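Local coordinates for amidohydrolase 3 domain-containing protein (Pyrococcus horikoshii, PDB 3IGH), which probably hydrolyses carbon-nitrogen bonds other than peptide bonds, as a metal-dependent member of the amidohydrolase family whose substrate is not established, at residues Y58-F63 with R472-V477. Sequence-based numbering, arbitrary orientation.
Sequences YVMPAF and RDPLVV. With SO4 (sulfate ion), chain D; SO4 (sulfate ion), chain T.
One face of the Y58 ring lies over the peptide link between R472 and D473: D473 N sits 3.5 Å above the ring plane, over its centre. R472 C comes to 3.4 Å from Y58 CD2. D473 CB extends the overlap as a CH-pi contact, 4.1 Å from the Y58 ring centroid and 28° off the ring normal. The D473 carboxylate runs nearly parallel to the ring, the two planes 10° apart. V477 CG1 covers one guanidinium face of R472, while sulfates, probably from the crystallisation liquor, take its edge. R472 NE donates to O4 of the chain D sulfate at 3.0 Å. R472 NH2 bonds O2 of the same ion at 2.8 Å, and R472 NH1 bonds O3 of the chain T ion. R472 NH2 also bonds H481 O, in the C-terminal histidine tag.

With CG anti to the backbone N (chi1 -180°), D473 OD2 accepts from L475 N at 3.2 Å, an Asx turn in which the amide approaches from above the carboxylate plane; Y12 OH adds a weak bond to the same oxygen.

No hydrogen bond joins 58-63 to 472-477. Instead, strand 58-68 bonds antiparallel to strand 467-470, through Y58 with L470 and M60 with I468, and the chain then continues into the loop 472-477, which packs back on the Y58 ring. Strand 58-68 also pairs in parallel with strand 202-210, consistent with a barrel strand of the TIM-barrel fold, and strand 10-14 flanks the contact through T10 and Y12.

Further along, M60 SD meets P474 CB at 4.0 Å, the side chains passing alongside one another and running opposite ways. M60 CE then reaches over one face of F63, toward its rim, and Y443 and W409 meet that ring edge-to-face.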
ATOM      1  N   TYR A  58     -19.872   5.335 -28.654  1.00 41.73           N
ATOM      2  CA  TYR A  58     -18.464   5.729 -28.701  1.00 42.39           C
ATOM      3  C   TYR A  58     -17.804   5.534 -27.337  1.00 40.62           C
ATOM      4  O   TYR A  58     -18.446   5.693 -26.295  1.00 41.72           O
ATOM      5  CB  TYR A  58     -18.311   7.175 -29.188  1.00 44.81           C
ATOM      6  CG  TYR A  58     -18.758   7.380 -30.621  1.00 45.12           C
ATOM      7  CD1 TYR A  58     -17.827   7.497 -31.651  1.00 47.05           C
ATOM      8  CD2 TYR A  58     -20.119   7.440 -30.951  1.00 46.34           C
ATOM      9  CE1 TYR A  58     -18.239   7.677 -32.982  1.00 46.67           C
ATOM     10  CE2 TYR A  58     -20.539   7.620 -32.268  1.00 50.68           C
ATOM     11  CZ  TYR A  58     -19.595   7.736 -33.277  1.00 56.36           C
ATOM     12  OH  TYR A  58     -20.013   7.908 -34.579  1.00 63.36           O
ATOM     13  N   VAL A  59     -16.529   5.163 -27.355  1.00 38.92           N
ATOM     14  CA  VAL A  59     -15.783   4.883 -26.121  1.00 42.27           C
ATOM     15  C   VAL A  59     -14.474   5.671 -26.151  1.00 37.24           C
ATOM     16  O   VAL A  59     -13.778   5.676 -27.167  1.00 40.33           O
ATOM     17  CB  VAL A  59     -15.519   3.348 -25.932  1.00 38.49           C
ATOM     18  CG1 VAL A  59     -14.652   3.063 -24.695  1.00 35.88           C
ATOM     19  CG2 VAL A  59     -16.822   2.581 -25.813  1.00 35.04           C
ATOM     20  N   MET A  60     -14.157   6.355 -25.051  1.00 31.19           N
ATOM     21  CA  MET A  60     -12.876   7.065 -24.934  1.00 33.89           C
ATOM     22  C   MET A  60     -12.250   6.752 -23.567  1.00 35.24           C
ATOM     23  O   MET A  60     -12.974   6.335 -22.654  1.00 29.22           O
ATOM     24  CB  MET A  60     -13.046   8.589 -25.156  1.00 32.32           C
ATOM     25  CG  MET A  60     -13.873   9.346 -24.119  1.00 33.40           C
ATOM     26  SD  MET A  60     -13.888  11.167 -24.292  1.00 27.41           S
ATOM     27  CE  MET A  60     -12.404  11.611 -23.379  1.00 39.40           C
ATOM     28  N   PRO A  61     -10.917   6.930 -23.423  1.00 32.98           N
ATOM     29  CA  PRO A  61     -10.359   6.839 -22.075  1.00 32.47           C
ATOM     30  C   PRO A  61     -11.038   7.837 -21.146  1.00 32.60           C
ATOM     31  O   PRO A  61     -11.407   8.939 -21.566  1.00 29.18           O
ATOM     32  CB  PRO A  61      -8.890   7.211 -22.272  1.00 32.22           C
ATOM     33  CG  PRO A  61      -8.600   6.867 -23.692  1.00 33.78           C
ATOM     34  CD  PRO A  61      -9.865   7.174 -24.432  1.00 33.37           C
ATOM     35  N   ALA A  62     -11.233   7.443 -19.896  1.00 32.02           N
ATOM     36  CA  ALA A  62     -11.903   8.320 -18.945  1.00 31.57           C
ATOM     37  C   ALA A  62     -11.033   9.538 -18.625  1.00 32.42           C
ATOM     38  O   ALA A  62      -9.819   9.525 -18.861  1.00 30.56           O
ATOM     39  CB  ALA A  62     -12.269   7.541 -17.682  1.00 29.97           C
ATOM     40  N   PHE A  63     -11.656  10.611 -18.143  1.00 28.16           N
ATOM     41  CA  PHE A  63     -10.907  11.788 -17.750  1.00 27.27           C
ATOM     42  C   PHE A  63     -10.053  11.493 -16.509  1.00 27.64           C
ATOM     43  O   PHE A  63     -10.411  10.660 -15.663  1.00 28.90           O
ATOM     44  CB  PHE A  63     -11.834  12.985 -17.508  1.00 29.98           C
ATOM     45  CG  PHE A  63     -12.457  13.536 -18.775  1.00 30.68           C
ATOM     46  CD1 PHE A  63     -11.735  14.395 -19.606  1.00 29.73           C
ATOM     47  CD2 PHE A  63     -13.752  13.186 -19.139  1.00 34.46           C
ATOM     48  CE1 PHE A  63     -12.303  14.916 -20.775  1.00 33.39           C
ATOM     49  CE2 PHE A  63     -14.334  13.699 -20.304  1.00 33.46           C
ATOM     50  CZ  PHE A  63     -13.607  14.557 -21.126  1.00 32.40           C
ATOM     51  N   ARG A 472     -22.187  10.037 -28.842  1.00 43.75           N
ATOM     52  CA  ARG A 472     -21.616  10.677 -30.020  1.00 45.12           C
ATOM     53  C   ARG A 472     -20.091  10.745 -29.968  1.00 49.05           C
ATOM     54  O   ARG A 472     -19.487  10.591 -28.903  1.00 42.25           O
ATOM     55  CB  ARG A 472     -22.175  12.087 -30.166  1.00 44.39           C
ATOM     56  CG  ARG A 472     -23.667  12.169 -30.471  1.00 54.49           C
ATOM     57  CD  ARG A 472     -24.204  13.552 -30.150  1.00 65.39           C
ATOM     58  NE  ARG A 472     -24.077  13.870 -28.730  1.00 60.48           N
ATOM     59  CZ  ARG A 472     -24.442  15.027 -28.183  1.00 66.40           C
ATOM     60  NH1 ARG A 472     -24.952  15.990 -28.937  1.00 63.11           N
ATOM     61  NH2 ARG A 472     -24.291  15.223 -26.879  1.00 57.62           N
ATOM     62  N   ASP A 473     -19.497  10.962 -31.141  1.00 43.00           N
ATOM     63  CA  ASP A 473     -18.062  11.162 -31.335  1.00 45.32           C
ATOM     64  C   ASP A 473     -17.635  12.416 -30.574  1.00 47.45           C
ATOM     65  O   ASP A 473     -18.022  13.523 -30.965  1.00 46.23           O
ATOM     66  CB  ASP A 473     -17.806  11.312 -32.844  1.00 43.56           C
ATOM     67  CG  ASP A 473     -16.333  11.519 -33.212  1.00 55.97           C
ATOM     68  OD1 ASP A 473     -16.056  11.599 -34.432  1.00 44.30           O
ATOM     69  OD2 ASP A 473     -15.450  11.595 -32.328  1.00 47.39           O
ATOM     70  N   PRO A 474     -16.810  12.252 -29.507  1.00 46.63           N
ATOM     71  CA  PRO A 474     -16.436  13.373 -28.627  1.00 46.47           C
ATOM     72  C   PRO A 474     -15.669  14.485 -29.339  1.00 40.22           C
ATOM     73  O   PRO A 474     -15.684  15.628 -28.882  1.00 47.59           O
ATOM     74  CB  PRO A 474     -15.537  12.714 -27.572  1.00 47.47           C
ATOM     75  CG  PRO A 474     -15.028  11.466 -28.222  1.00 46.35           C
ATOM     76  CD  PRO A 474     -16.168  10.994 -29.076  1.00 42.04           C
ATOM     77  N   LEU A 475     -15.025  14.148 -30.456  1.00 37.35           N
ATOM     78  CA  LEU A 475     -14.264  15.108 -31.248  1.00 40.29           C
ATOM     79  C   LEU A 475     -15.146  16.059 -32.069  1.00 44.72           C
ATOM     80  O   LEU A 475     -14.660  17.038 -32.638  1.00 44.27           O
ATOM     81  CB  LEU A 475     -13.310  14.360 -32.183  1.00 40.20           C
ATOM     82  CG  LEU A 475     -12.280  13.429 -31.540  1.00 44.68           C
ATOM     83  CD1 LEU A 475     -11.443  12.770 -32.621  1.00 45.20           C
ATOM     84  CD2 LEU A 475     -11.391  14.199 -30.574  1.00 43.85           C
ATOM     85  N   VAL A 476     -16.444  15.777 -32.096  1.00 45.86           N
ATOM     86  CA  VAL A 476     -17.353  16.359 -33.070  1.00 51.07           C
ATOM     87  C   VAL A 476     -18.560  17.023 -32.388  1.00 56.63           C
ATOM     88  O   VAL A 476     -19.369  17.707 -33.032  1.00 56.60           O
ATOM     89  CB  VAL A 476     -17.698  15.256 -34.131  1.00 54.06           C
ATOM     90  CG1 VAL A 476     -19.192  15.021 -34.324  1.00 64.35           C
ATOM     91  CG2 VAL A 476     -16.946  15.507 -35.434  1.00 50.10           C
ATOM     92  N   VAL A 477     -18.646  16.855 -31.069  1.00 50.25           N
ATOM     93  CA  VAL A 477     -19.726  17.437 -30.270  1.00 51.87           C
ATOM     94  C   VAL A 477     -19.267  18.759 -29.657  1.00 59.03           C
ATOM     95  O   VAL A 477     -18.110  18.881 -29.234  1.00 50.08           O
ATOM     96  CB  VAL A 477     -20.175  16.456 -29.147  1.00 49.71           C
ATOM     97  CG1 VAL A 477     -21.368  16.987 -28.357  1.00 49.26           C
ATOM     98  CG2 VAL A 477     -20.533  15.136 -29.740  1.00 49.98           C
TER
HETATM   99  S   SO4 D   3     -22.892  12.264 -25.257  1.00 56.58           S
HETATM  100  O1  SO4 D   3     -23.216  10.897 -24.862  1.00 51.97           O
HETATM  101  O2  SO4 D   3     -24.026  13.139 -24.975  1.00 60.80           O
HETATM  102  O3  SO4 D   3     -21.752  12.727 -24.478  1.00 50.07           O
HETATM  103  O4  SO4 D   3     -22.546  12.302 -26.677  1.00 52.78           O
HETATM  104  S   SO4 T 505     -27.473  18.517 -28.352  1.00132.41           S
HETATM  105  O1  SO4 T 505     -27.718  17.081 -28.466  1.00128.60           O
HETATM  106  O2  SO4 T 505     -27.507  18.905 -26.943  1.00134.46           O
HETATM  107  O3  SO4 T 505     -26.166  18.838 -28.920  1.00133.61           O
HETATM  108  O4  SO4 T 505     -28.506  19.250 -29.079  1.00136.96           O